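Local coordinates for soluble lytic murein transglycosylase (Pseudomonas aeruginosa, PDB 5OHU), which probably cleaves the glycan strands of peptidoglycan as a lytic transglycosylase, turning over the cell wall in both exolytic and endolytic fashion, at residues A[176-181]-A[203-208]; A[219-224]-A[245-250]; A[225-230]-A[261-266]; A[252-257]-A[288-293]. One frame throughout, in Å; residues are numbered along the deposited sequence. Where two conformers were deposited one is given.

Contact 1: A[176-181]-A[203-208]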
loop_
_atom_site.group_PDB
_atom_site.type_symbol
_atom_site.label_atom_id
_atom_site.label_comp_id
_atom_site.label_asym_id
_atom_site.label_seq_id
_atom_site.Cartn_x
_atom_site.Cartn_y
_atom_site.Cartn_z
ATOM N N LEU A 176 26.963 -22.970 -5.140
ATOM C CA LEU A 176 27.081 -21.566 -4.756
ATOM C C LEU A 176 28.317 -20.985 -5.433
ATOM O O LEU A 176 29.413 -20.940 -4.877
ATOM C CB LEU A 176 27.137 -21.430 -3.240
ATOM C CG LEU A 176 27.267 -19.982 -2.771
ATOM C CD1 LEU A 176 26.051 -19.182 -3.185
ATOM C CD2 LEU A 176 27.467 -19.937 -1.278
ATOM N N THR A 177 28.133 -20.551 -6.671
ATOM C CA THR A 177 29.248 -19.998 -7.424
ATOM C C THR A 177 29.528 -18.567 -6.988
ATOM O O THR A 177 28.697 -17.908 -6.359
ATOM C CB THR A 177 28.965 -20.024 -8.923
ATOM O OG1 THR A 177 27.983 -19.030 -9.231
ATOM C CG2 THR A 177 28.453 -21.404 -9.348
ATOM N N GLU A 178 30.724 -18.083 -7.334
ATOM C CA GLU A 178 31.037 -16.685 -7.053
ATOM C C GLU A 178 30.024 -15.751 -7.710
ATOM O O GLU A 178 29.647 -14.728 -7.130
ATOM C CB GLU A 178 32.457 -16.339 -7.507
ATOM C CG GLU A 178 32.811 -14.883 -7.210
ATOM C CD GLU A 178 34.252 -14.528 -7.507
ATOM O OE1 GLU A 178 34.754 -14.902 -8.587
ATOM O OE2 GLU A 178 34.880 -13.874 -6.649
ATOM N N GLU A 179 29.535 -16.106 -8.897
ATOM C CA GLU A 179 28.573 -15.241 -9.570
ATOM C C GLU A 179 27.282 -15.113 -8.758
ATOM O O GLU A 179 26.696 -14.031 -8.679
ATOM C CB GLU A 179 28.306 -15.784 -10.975
ATOM C CG GLU A 179 27.259 -15.018 -11.800
ATOM C CD GLU A 179 27.687 -13.582 -12.142
ATOM O OE1 GLU A 179 26.806 -12.761 -12.459
ATOM O OE2 GLU A 179 28.895 -13.253 -12.074
ATOM N N LYS A 180 26.844 -16.201 -8.107
ATOM C CA LYS A 180 25.637 -16.143 -7.280
ATOM C C LYS A 180 25.871 -15.380 -5.981
ATOM O O LYS A 180 24.951 -14.722 -5.480
ATOM C CB LYS A 180 25.134 -17.553 -6.972
ATOM C CG LYS A 180 24.771 -18.341 -8.210
ATOM C CD LYS A 180 24.510 -19.786 -7.854
ATOM C CE LYS A 180 24.100 -20.593 -9.064
ATOM N NZ LYS A 180 24.165 -22.048 -8.759
ATOM N N VAL A 181 27.073 -15.468 -5.409
ATOM C CA VAL A 181 27.426 -14.580 -4.306
ATOM C C VAL A 181 27.342 -13.132 -4.761
ATOM O O VAL A 181 26.763 -12.274 -4.082
ATOM C CB VAL A 181 28.830 -14.909 -3.769
ATOM C CG1 VAL A 181 29.140 -14.047 -2.534
ATOM C CG2 VAL A 181 28.942 -16.387 -3.447
ATOM N N ARG A 203 33.243 -13.061 0.993
ATOM C CA ARG A 203 33.153 -14.437 0.534
ATOM C C ARG A 203 33.381 -14.561 -0.963
ATOM O O ARG A 203 33.125 -15.625 -1.531
ATOM C CB ARG A 203 31.798 -15.026 0.916
ATOM C CG ARG A 203 31.532 -15.006 2.417
ATOM C CD ARG A 203 30.161 -15.576 2.711
ATOM N NE ARG A 203 30.000 -16.868 2.056
ATOM C CZ ARG A 203 28.866 -17.557 2.018
ATOM N NH1 ARG A 203 27.774 -17.078 2.600
ATOM N NH2 ARG A 203 28.834 -18.726 1.395
ATOM N N LEU A 204 33.866 -13.505 -1.613
ATOM C CA LEU A 204 34.148 -13.553 -3.042
ATOM C C LEU A 204 35.587 -14.006 -3.268
ATOM O O LEU A 204 36.514 -13.362 -2.756
ATOM C CB LEU A 204 33.920 -12.192 -3.676
ATOM C CG LEU A 204 32.499 -11.615 -3.675
ATOM C CD1 LEU A 204 32.525 -10.117 -4.035
ATOM C CD2 LEU A 204 31.596 -12.374 -4.627
ATOM N N PRO A 205 35.825 -15.093 -4.016
ATOM C CA PRO A 205 37.220 -15.540 -4.227
ATOM C C PRO A 205 38.063 -14.570 -5.038
ATOM O O PRO A 205 39.212 -14.309 -4.674
ATOM C CB PRO A 205 37.054 -16.881 -4.957
ATOM C CG PRO A 205 35.660 -17.300 -4.700
ATOM C CD PRO A 205 34.846 -16.063 -4.533
ATOM N N THR A 206 37.535 -14.044 -6.146
ATOM C CA THR A 206 38.301 -13.177 -7.030
ATOM C C THR A 206 37.802 -11.741 -7.084
ATOM O O THR A 206 38.539 -10.871 -7.561
ATOM C CB THR A 206 38.304 -13.732 -8.464
ATOM O OG1 THR A 206 37.086 -13.368 -9.128
ATOM C CG2 THR A 206 38.436 -15.238 -8.452
ATOM N N LEU A 207 36.583 -11.467 -6.618
ATOM C CA LEU A 207 35.955 -10.170 -6.824
ATOM C C LEU A 207 35.838 -9.356 -5.543
ATOM O O LEU A 207 35.050 -8.400 -5.495
ATOM C CB LEU A 207 34.578 -10.353 -7.458
ATOM C CG LEU A 207 34.534 -10.830 -8.905
ATOM C CD1 LEU A 207 33.095 -11.104 -9.315
ATOM C CD2 LEU A 207 35.148 -9.773 -9.788
ATOM N N GLY A 208 36.601 -9.708 -4.507
ATOM C CA GLY A 208 36.482 -9.015 -3.232
ATOM C C GLY A 208 36.723 -7.514 -3.310
ATOM O O GLY A 208 36.125 -6.751 -2.546
#

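Contact 2: A[219-224]-A[245-250]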
loop_
_atom_site.group_PDB
_atom_site.type_symbol
_atom_site.label_atom_id
_atom_site.label_comp_id
_atom_site.label_asym_id
_atom_site.label_seq_id
_atom_site.Cartn_x
_atom_site.Cartn_y
_atom_site.Cartn_z
ATOM N N GLN A 219 26.699 3.153 -0.599
ATOM C CA GLN A 219 26.522 4.056 0.536
ATOM C C GLN A 219 26.650 5.520 0.124
ATOM O O GLN A 219 25.935 6.371 0.657
ATOM C CB GLN A 219 27.497 3.701 1.653
ATOM C CG GLN A 219 27.450 2.220 2.020
ATOM C CD GLN A 219 28.378 1.847 3.145
ATOM O OE1 GLN A 219 29.596 1.804 2.982
ATOM N NE2 GLN A 219 27.798 1.480 4.273
ATOM N N ASN A 220 27.560 5.827 -0.803
ATOM C CA ASN A 220 27.760 7.179 -1.337
ATOM C C ASN A 220 28.040 7.099 -2.829
ATOM O O ASN A 220 29.205 7.042 -3.261
ATOM C CB ASN A 220 28.921 7.894 -0.658
ATOM C CG ASN A 220 29.184 9.296 -1.271
ATOM O OD1 ASN A 220 30.263 9.872 -1.101
ATOM N ND2 ASN A 220 28.196 9.834 -1.979
ATOM N N PRO A 221 26.992 7.144 -3.651
ATOM C CA PRO A 221 27.194 6.994 -5.095
ATOM C C PRO A 221 27.797 8.221 -5.759
ATOM O O PRO A 221 28.217 8.122 -6.916
ATOM C CB PRO A 221 25.788 6.731 -5.629
ATOM C CG PRO A 221 24.874 7.233 -4.578
ATOM C CD PRO A 221 25.571 7.132 -3.270
ATOM N N ALA A 222 27.858 9.365 -5.079
ATOM C CA ALA A 222 28.472 10.540 -5.672
ATOM C C ALA A 222 29.950 10.322 -5.942
ATOM O O ALA A 222 30.549 11.101 -6.686
ATOM C CB ALA A 222 28.282 11.774 -4.770
ATOM N N GLN A 223 30.553 9.277 -5.365
ATOM C CA GLN A 223 31.933 8.976 -5.721
ATOM C C GLN A 223 32.085 8.605 -7.193
ATOM O O GLN A 223 33.214 8.636 -7.702
ATOM C CB GLN A 223 32.526 7.856 -4.840
ATOM C CG GLN A 223 32.515 8.102 -3.321
ATOM C CD GLN A 223 32.754 6.808 -2.516
ATOM O OE1 GLN A 223 31.808 6.085 -2.169
ATOM N NE2 GLN A 223 34.022 6.511 -2.233
ATOM N N LEU A 224 30.993 8.243 -7.885
ATOM C CA LEU A 224 31.115 7.956 -9.310
ATOM C C LEU A 224 31.569 9.172 -10.107
ATOM O O LEU A 224 31.958 9.013 -11.264
ATOM C CB LEU A 224 29.804 7.389 -9.871
ATOM C CG LEU A 224 29.391 6.040 -9.269
ATOM C CD1 LEU A 224 28.051 5.541 -9.821
ATOM C CD2 LEU A 224 30.495 4.983 -9.528
ATOM N N LEU A 245 24.604 4.600 -10.193
ATOM C CA LEU A 245 23.807 5.564 -10.947
ATOM C C LEU A 245 22.329 5.441 -10.626
ATOM O O LEU A 245 21.623 6.452 -10.555
ATOM C CB LEU A 245 24.030 5.423 -12.448
ATOM C CG LEU A 245 25.459 5.704 -12.879
ATOM C CD1 LEU A 245 25.759 5.085 -14.234
ATOM C CD2 LEU A 245 25.648 7.194 -12.897
ATOM N N ARG A 246 21.843 4.217 -10.416
ATOM C CA ARG A 246 20.438 4.045 -10.042
ATOM C C ARG A 246 20.167 4.656 -8.679
ATOM O O ARG A 246 19.127 5.293 -8.468
ATOM C CB ARG A 246 20.058 2.560 -10.052
ATOM C CG ARG A 246 19.323 2.139 -11.330
ATOM C CD ARG A 246 19.898 0.886 -11.945
ATOM N NE ARG A 246 20.153 -0.153 -10.949
ATOM C CZ ARG A 246 21.075 -1.107 -11.073
ATOM N NH1 ARG A 246 21.844 -1.161 -12.162
ATOM N NH2 ARG A 246 21.224 -1.997 -10.099
ATOM N N ARG A 247 21.092 4.468 -7.741
ATOM C CA ARG A 247 20.952 5.088 -6.430
ATOM C C ARG A 247 21.015 6.604 -6.556
ATOM O O ARG A 247 20.131 7.319 -6.068
ATOM C CB ARG A 247 22.048 4.550 -5.500
ATOM C CG ARG A 247 22.112 5.159 -4.094
ATOM C CD ARG A 247 20.978 4.721 -3.152
ATOM N NE ARG A 247 20.601 3.311 -3.269
ATOM C CZ ARG A 247 21.143 2.323 -2.556
ATOM N NH1 ARG A 247 22.108 2.575 -1.686
ATOM N NH2 ARG A 247 20.711 1.074 -2.706
ATOM N N LEU A 248 22.030 7.108 -7.263
ATOM C CA LEU A 248 22.213 8.548 -7.407
ATOM C C LEU A 248 21.019 9.210 -8.073
ATOM O O LEU A 248 20.709 10.378 -7.789
ATOM C CB LEU A 248 23.483 8.816 -8.222
ATOM C CG LEU A 248 24.026 10.233 -8.344
ATOM C CD1 LEU A 248 24.381 10.786 -6.962
ATOM C CD2 LEU A 248 25.247 10.229 -9.280
ATOM N N ALA A 249 20.349 8.497 -8.977
ATOM C CA ALA A 249 19.206 9.083 -9.664
ATOM C C ALA A 249 18.092 9.492 -8.707
ATOM O O ALA A 249 17.300 10.371 -9.043
ATOM C CB ALA A 249 18.657 8.101 -10.693
ATOM N N ARG A 250 18.025 8.887 -7.517
ATOM C CA ARG A 250 16.935 9.195 -6.598
ATOM C C ARG A 250 17.001 10.642 -6.122
ATOM O O ARG A 250 15.970 11.318 -6.030
ATOM C CB ARG A 250 16.959 8.226 -5.414
ATOM C CG ARG A 250 15.881 8.477 -4.355
ATOM C CD ARG A 250 15.713 7.272 -3.425
ATOM N NE ARG A 250 15.251 7.650 -2.089
ATOM C CZ ARG A 250 16.062 7.864 -1.058
ATOM N NH1 ARG A 250 17.374 7.735 -1.211
ATOM N NH2 ARG A 250 15.567 8.203 0.125
#

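Contact 3: A[225-230]-A[261-266]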
loop_
_atom_site.group_PDB
_atom_site.type_symbol
_atom_site.label_atom_id
_atom_site.label_comp_id
_atom_site.label_asym_id
_atom_site.label_seq_id
_atom_site.Cartn_x
_atom_site.Cartn_y
_atom_site.Cartn_z
ATOM N N SER A 225 31.567 10.361 -9.496
ATOM C CA SER A 225 32.146 11.550 -10.114
ATOM C C SER A 225 33.617 11.359 -10.428
ATOM O O SER A 225 34.162 12.067 -11.284
ATOM C CB SER A 225 31.984 12.763 -9.188
ATOM O OG SER A 225 30.620 13.085 -9.012
ATOM N N GLN A 226 34.290 10.462 -9.703
ATOM C CA GLN A 226 35.698 10.155 -9.933
ATOM C C GLN A 226 35.800 9.126 -11.061
ATOM O O GLN A 226 36.147 7.964 -10.857
ATOM C CB GLN A 226 36.351 9.637 -8.662
ATOM C CG GLN A 226 36.366 10.609 -7.483
ATOM C CD GLN A 226 36.910 9.946 -6.216
ATOM O OE1 GLN A 226 36.234 9.883 -5.196
ATOM N NE2 GLN A 226 38.127 9.442 -6.288
ATOM N N THR A 227 35.489 9.587 -12.276
ATOM C CA THR A 227 35.381 8.687 -13.419
ATOM C C THR A 227 36.680 7.931 -13.655
ATOM O O THR A 227 36.665 6.740 -13.991
ATOM C CB THR A 227 34.981 9.474 -14.667
ATOM O OG1 THR A 227 35.792 10.657 -14.777
ATOM C CG2 THR A 227 33.519 9.875 -14.579
ATOM N N GLY A 228 37.819 8.594 -13.439
ATOM C CA GLY A 228 39.103 7.924 -13.561
ATOM C C GLY A 228 39.239 6.676 -12.708
ATOM O O GLY A 228 40.023 5.783 -13.050
ATOM N N ARG A 229 38.500 6.594 -11.600
ATOM C CA ARG A 229 38.611 5.465 -10.692
ATOM C C ARG A 229 37.696 4.311 -11.078
ATOM O O ARG A 229 37.916 3.182 -10.630
ATOM C CB ARG A 229 38.298 5.922 -9.256
ATOM C CG ARG A 229 38.913 5.081 -8.140
ATOM C CD ARG A 229 37.916 4.054 -7.606
ATOM N NE ARG A 229 38.525 3.001 -6.784
ATOM C CZ ARG A 229 39.020 1.862 -7.264
ATOM N NH1 ARG A 229 39.004 1.633 -8.571
ATOM N NH2 ARG A 229 39.533 0.951 -6.441
ATOM N N PHE A 230 36.679 4.560 -11.902
ATOM C CA PHE A 230 35.729 3.506 -12.230
ATOM C C PHE A 230 35.811 3.151 -13.710
ATOM O O PHE A 230 34.789 3.057 -14.386
ATOM C CB PHE A 230 34.318 3.941 -11.829
ATOM C CG PHE A 230 34.157 4.134 -10.347
ATOM C CD1 PHE A 230 33.819 3.061 -9.523
ATOM C CD2 PHE A 230 34.397 5.362 -9.769
ATOM C CE1 PHE A 230 33.685 3.226 -8.167
ATOM C CE2 PHE A 230 34.267 5.538 -8.403
ATOM C CZ PHE A 230 33.910 4.469 -7.599
ATOM N N ASP A 261 26.243 9.504 -19.296
ATOM C CA ASP A 261 26.751 9.933 -20.593
ATOM C C ASP A 261 28.252 9.703 -20.693
ATOM O O ASP A 261 28.766 9.423 -21.781
ATOM C CB ASP A 261 26.389 11.404 -20.847
ATOM C CG ASP A 261 24.892 11.600 -21.060
ATOM O OD1 ASP A 261 24.201 10.594 -21.346
ATOM O OD2 ASP A 261 24.405 12.747 -20.944
ATOM N N TYR A 262 28.972 9.797 -19.574
ATOM C CA TYR A 262 30.384 9.437 -19.585
ATOM C C TYR A 262 30.580 7.922 -19.609
ATOM O O TYR A 262 31.400 7.410 -20.374
ATOM C CB TYR A 262 31.099 10.026 -18.368
ATOM C CG TYR A 262 32.571 9.686 -18.365
ATOM C CD1 TYR A 262 33.027 8.464 -17.843
ATOM C CD2 TYR A 262 33.514 10.598 -18.849
ATOM C CE1 TYR A 262 34.370 8.142 -17.857
ATOM C CE2 TYR A 262 34.859 10.300 -18.846
ATOM C CZ TYR A 262 35.276 9.066 -18.349
ATOM O OH TYR A 262 36.608 8.762 -18.350
ATOM N N TYR A 263 29.873 7.191 -18.737
ATOM C CA TYR A 263 30.182 5.777 -18.516
ATOM C C TYR A 263 29.668 4.874 -19.630
ATOM O O TYR A 263 30.198 3.769 -19.800
ATOM C CB TYR A 263 29.595 5.296 -17.179
ATOM C CG TYR A 263 30.401 5.726 -15.970
ATOM C CD1 TYR A 263 31.708 5.290 -15.797
ATOM C CD2 TYR A 263 29.863 6.588 -15.023
ATOM C CE1 TYR A 263 32.451 5.681 -14.702
ATOM C CE2 TYR A 263 30.604 7.005 -13.920
ATOM C CZ TYR A 263 31.893 6.539 -13.764
ATOM O OH TYR A 263 32.639 6.932 -12.688
ATOM N N SER A 264 28.646 5.312 -20.373
ATOM C CA SER A 264 28.000 4.432 -21.343
ATOM C C SER A 264 29.005 3.844 -22.329
ATOM O O SER A 264 28.942 2.654 -22.651
ATOM C CB SER A 264 26.898 5.195 -22.078
ATOM O OG SER A 264 26.104 4.305 -22.842
ATOM N N SER A 265 29.964 4.643 -22.782
ATOM C CA SER A 265 30.939 4.209 -23.771
ATOM C C SER A 265 32.218 3.670 -23.147
ATOM O O SER A 265 33.103 3.209 -23.877
ATOM C CB SER A 265 31.293 5.366 -24.711
ATOM O OG SER A 265 32.246 6.230 -24.109
ATOM N N ALA A 266 32.344 3.717 -21.828
ATOM C CA ALA A 266 33.568 3.294 -21.180
ATOM C C ALA A 266 33.471 1.924 -20.523
ATOM O O ALA A 266 34.512 1.336 -20.217
ATOM C CB ALA A 266 33.996 4.340 -20.134
HETATM O O HOH W 1 37.843 10.276 -16.371
#

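Contact 4: A[252-257]-A[288-293]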
loop_
_atom_site.group_PDB
_atom_site.type_symbol
_atom_site.label_atom_id
_atom_site.label_comp_id
_atom_site.label_asym_id
_atom_site.label_seq_id
_atom_site.Cartn_x
_atom_site.Cartn_y
_atom_site.Cartn_z
ATOM N N ASP A 252 19.800 13.037 -7.206
ATOM C CA ASP A 252 20.456 13.938 -8.150
ATOM C C ASP A 252 20.426 13.349 -9.561
ATOM O O ASP A 252 21.458 12.955 -10.120
ATOM C CB ASP A 252 21.886 14.241 -7.701
ATOM C CG ASP A 252 22.456 15.473 -8.382
ATOM O OD1 ASP A 252 21.897 15.902 -9.420
ATOM O OD2 ASP A 252 23.473 16.006 -7.895
ATOM N N PRO A 253 19.243 13.324 -10.181
ATOM C CA PRO A 253 19.140 12.710 -11.516
ATOM C C PRO A 253 19.946 13.439 -12.579
ATOM O O PRO A 253 20.390 12.811 -13.553
ATOM C CB PRO A 253 17.636 12.773 -11.816
ATOM C CG PRO A 253 17.126 13.875 -10.926
ATOM C CD PRO A 253 17.947 13.817 -9.687
ATOM N N GLU A 254 20.152 14.748 -12.422
ATOM C CA GLU A 254 20.966 15.484 -13.388
ATOM C C GLU A 254 22.415 15.031 -13.338
ATOM O O GLU A 254 23.026 14.799 -14.388
ATOM C CB GLU A 254 20.878 16.997 -13.153
ATOM C CG GLU A 254 19.464 17.570 -13.278
ATOM C CD GLU A 254 18.615 17.373 -12.014
ATOM O OE1 GLU A 254 17.505 17.970 -11.946
ATOM O OE2 GLU A 254 19.068 16.645 -11.082
ATOM N N LYS A 255 22.982 14.889 -12.128
ATOM C CA LYS A 255 24.336 14.363 -12.023
ATOM C C LYS A 255 24.405 12.925 -12.533
ATOM O O LYS A 255 25.367 12.543 -13.205
ATOM C CB LYS A 255 24.834 14.449 -10.577
ATOM C CG LYS A 255 26.278 13.992 -10.416
ATOM C CD LYS A 255 26.560 13.459 -9.010
ATOM C CE LYS A 255 27.334 14.456 -8.114
ATOM N NZ LYS A 255 28.676 14.823 -8.655
ATOM N N ALA A 256 23.379 12.122 -12.244
ATOM C CA ALA A 256 23.368 10.742 -12.701
ATOM C C ALA A 256 23.363 10.663 -14.221
ATOM O O ALA A 256 24.023 9.801 -14.809
ATOM C CB ALA A 256 22.155 10.017 -12.119
ATOM N N LEU A 257 22.615 11.552 -14.871
ATOM C CA LEU A 257 22.551 11.555 -16.329
ATOM C C LEU A 257 23.894 11.931 -16.945
ATOM O O LEU A 257 24.340 11.296 -17.911
ATOM C CB LEU A 257 21.454 12.518 -16.805
ATOM C CG LEU A 257 21.243 12.546 -18.325
ATOM C CD1 LEU A 257 21.033 11.127 -18.824
ATOM C CD2 LEU A 257 20.073 13.409 -18.700
ATOM N N ARG A 288 10.894 15.780 -11.842
ATOM C CA ARG A 288 11.335 17.152 -11.639
ATOM C C ARG A 288 10.959 18.040 -12.806
ATOM O O ARG A 288 11.382 19.203 -12.856
ATOM C CB ARG A 288 12.840 17.197 -11.420
ATOM C CG ARG A 288 13.267 16.420 -10.224
ATOM C CD ARG A 288 14.720 16.146 -10.321
ATOM N NE ARG A 288 15.511 16.914 -9.370
ATOM C CZ ARG A 288 15.779 16.506 -8.135
ATOM N NH1 ARG A 288 15.308 15.342 -7.697
ATOM N NH2 ARG A 288 16.519 17.262 -7.339
ATOM N N PHE A 289 10.198 17.506 -13.762
ATOM C CA PHE A 289 9.712 18.280 -14.896
ATOM C C PHE A 289 10.853 18.762 -15.786
ATOM O O PHE A 289 10.814 19.862 -16.341
ATOM C CB PHE A 289 8.831 19.438 -14.408
ATOM C CG PHE A 289 7.827 19.015 -13.349
ATOM C CD1 PHE A 289 7.026 17.885 -13.547
ATOM C CD2 PHE A 289 7.701 19.721 -12.148
ATOM C CE1 PHE A 289 6.097 17.486 -12.573
ATOM C CE2 PHE A 289 6.776 19.324 -11.176
ATOM C CZ PHE A 289 5.975 18.203 -11.389
ATOM N N ASP A 290 11.869 17.930 -15.950
ATOM C CA ASP A 290 13.020 18.284 -16.764
ATOM C C ASP A 290 12.811 17.674 -18.142
ATOM O O ASP A 290 12.707 16.446 -18.243
ATOM C CB ASP A 290 14.295 17.752 -16.112
ATOM C CG ASP A 290 15.581 18.130 -16.870
ATOM O OD1 ASP A 290 15.583 18.296 -18.113
ATOM O OD2 ASP A 290 16.613 18.277 -16.177
ATOM N N PRO A 291 12.723 18.467 -19.210
ATOM C CA PRO A 291 12.407 17.886 -20.528
ATOM C C PRO A 291 13.488 16.957 -21.056
ATOM O O PRO A 291 13.235 16.225 -22.025
ATOM C CB PRO A 291 12.243 19.119 -21.432
ATOM C CG PRO A 291 13.144 20.149 -20.781
ATOM C CD PRO A 291 13.005 19.909 -19.290
ATOM N N ARG A 292 14.672 16.933 -20.440
ATOM C CA ARG A 292 15.680 15.965 -20.851
ATOM C C ARG A 292 15.210 14.531 -20.615
ATOM O O ARG A 292 15.731 13.615 -21.247
ATOM C CB ARG A 292 17.005 16.250 -20.125
ATOM C CG ARG A 292 17.740 17.471 -20.681
ATOM C CD ARG A 292 19.015 17.782 -19.886
ATOM N NE ARG A 292 18.718 18.376 -18.589
ATOM C CZ ARG A 292 19.638 18.809 -17.732
ATOM N NH1 ARG A 292 20.930 18.706 -18.032
ATOM N NH2 ARG A 292 19.251 19.323 -16.572
ATOM N N ALA A 293 14.211 14.318 -19.746
ATOM C CA ALA A 293 13.678 12.970 -19.528
ATOM C C ALA A 293 13.063 12.396 -20.797
ATOM O O ALA A 293 13.197 11.198 -21.067
ATOM C CB ALA A 293 12.641 12.996 -18.407
HETATM O O HOH W 2 16.290 19.458 -13.710
HETATM O O HOH W 3 23.488 17.763 -16.130
#

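Contact 1: A[176-181]-A[203-208]
Glu-178 reaches from the first turn of helix 178-190 into the bend formed by residues 204-207, where its carboxylate accepts three hydrogen bonds from the loop. With CG anti to the backbone N (chi1 -179°) and the chain extended beyond it, the head group is carried well clear of its own helix. Two backbone amides reach OE2 from opposite faces of the carboxylate plane, both on the syn side. Thr-206 N lies 2.7 Å from Glu-178 OE2 in the straighter bond, whereas that from Leu-207 N to the same OE2, at 2.9 Å, is bent to 135° at the hydrogen. The hydroxyl Thr-206 OG1 donates to Glu-178 OE1 at 2.8 Å, so both oxygens are engaged and the rotation of the group is fixed. Because Leu-207 is the N-cap residue of helix 208-219, the carboxylate bridges the first turn of one helix to the start of a later one, which would probably stabilise its charge. Leu-204 crosses the Glu-178 chain at about a right angle, then slides antiparallel past Val-181, with CD2 of Leu-204 3.6 Å from CG1 of Val-181. Arg-203 likewise crosses Leu-176, its NH2 3.2 Å from Leu-176 CD2. Around this, Leu-204 and Leu-207 pack on Trp-182 of helix 178-190, while Leu-176 and Arg-203 touch Trp-153 of helix 142-153 and Gln-171 of helix 161-172.

Contact 2: A[219-224]-A[245-250]
Pro-221 lies against Arg-247 and Leu-248, and the contact is made by aliphatic side chains. The pyrrolidine crosses the start of the Arg-247 chain at about a right angle, its CG 3.5 Å from Arg-247 CG, so the arginine contributes its aliphatic part here. Pro-221 CB in turn meets Leu-248 CB at 4.0 Å. One turn farther on, a methyl of Leu-224 presses on the backbone of the helix itself: CD1 of Leu-224 comes within 3.6 Å of Leu-245 N, and 4.0 Å separates it from Leu-245 CG.

What sets this first shell is the 3-10 turn that begins at Pro-221. Its backbone bond from Leu-224 N to Pro-221 O, 2.9 Å long, brings residues three apart onto one side, so that proline and leucine both point at helix 235-251. A chi1 of 176° carries Arg-247 CG out toward the proline; bends at chi2 and chi3 then turn the guanidinium to Ala-189 O, with a weaker bond to Tyr-194 OH. Farther out, Leu-259 of helix 253-263 touches Leu-224, Leu-245 and Leu-248 alike. The arrangement illustrates how a connector is seated in an all-helical superhelix of the Slt70-like kind: a short 3-10 turn leaving one helix is laid, by proline and leucine, along the flank of the next.

Contact 3: A[225-230]-A[261-266]
Thr-227 and Phe-230 receive two successive tyrosines, Tyr-262 and Tyr-263, from the C-terminal end of helix 253-263, an interhelical loop meeting a helix end in the all-helical Slt70-like superhelix. Ser-225 ends the preceding 3-10 turn, and its hydroxyl is hydrogen-bonded with Lys-255 NZ and Ala-222 O. Gln-226 follows as the centre of an inverse gamma turn, which swings the chain into the short 3-10 segment beginning at Thr-227.

Within residues 225-230, Thr-227 makes the largest share of the contact. Its methyl CG2 stands over one face of the Tyr-262 ring, 3.8 Å from the centroid and 20° off the normal, a CH-pi contact displaced toward the rim, while CB lies 3.5 Å from Tyr-262 CE1. With chi1 at 47°, OG1 falls between the backbone N and the carbonyl carbon, leaving the methyl to face the ring. A water then bridges the two hydroxyls, 2.6 Å from Thr-227 OG1 and 2.8 Å from Tyr-262 OH.

Farther along, Arg-229 CD lies over one face of the Phe-230 ring, toward its rim. Phe-230 itself is buried, its ring led away from the tyrosines toward Leu-213 and Val-217 of helix 208-219. The hydroxyl of Tyr-263 lies between Thr-227 and Phe-230 and is hydrogen-bonded with Leu-224 O; the phenol oxygen OH rests 3.3 Å from Thr-227 CA and 3.5 Å from Phe-230 CB, and the same tyrosine sets CE1 3.5 Å from Phe-230 O.

Contact 4: A[252-257]-A[288-293]
Asp-290 OD2 is gripped by Arg-292 NH2 at 2.9 Å and by a water at 2.8 Å, and the same water donates to Glu-254 OE1, 2.6 Å away, joining the two segments. The water lies between two carboxylates, Glu-254 OE1 and Asp-290 OD2 being 4.3 Å apart, and donating to both probably eases their repulsion. Arg-292 holds Asp-290 side-on in a salt bridge: Arg-292 NE meets the syn lone pair of Asp-290 OD1, and that oxygen lies at the guanidinium edge, nearly in its plane. OD1 also accepts from Arg-292 N at 2.8 Å, on its anti side, a capping bond before helix 293-300 that fixes the aspartate twice over.

Arg-288 also approaches Glu-254. The salt bridge between Glu-254 OE1 and Arg-288 NE is long, 3.4 Å, and the planes of the two groups stand 82° apart, so this is an electrostatic approach more than a matched pair. The arginine also packs on Pro-253, whose CG touches Arg-288 CD at 3.4 Å and whose CD lies over one face of the guanidinium. Glu-254 bends at chi2 (81°), which folds its carboxylate back toward this arginine, while its CG passes Arg-292 NH2 at 3.7 Å.

Asp-252, the N-cap residue, takes Lys-255 N and so starts helix 253-263. Pro-253, Leu-257 and Asp-290 all touch Leu-285 of helix 271-287, whose Schellman end at Phe-289 leads into the loop before helix 293-300.

Contact 1 stands apart, its centre 23 to 35 Å from the others, and closes before they open, whereas the later three form a cluster. The segments of contact 3 alternate along the chain with those of contacts 2 and 4, while contact 2 closes before contact 4 opens. Contacts 2 and 3 have centres 13 Å apart, because residues 220-230 belong to the one connector between helices 208-219 and 235-251. Contacts 3 and 4, 18 Å between centres, use opposite ends of helix 253-263. Contacts 2 and 4, 14 Å apart, meet where that helix packs on helix 235-251. The pattern is consistent with a curved all-helical superhelix held by local contacts between successive helices and loops.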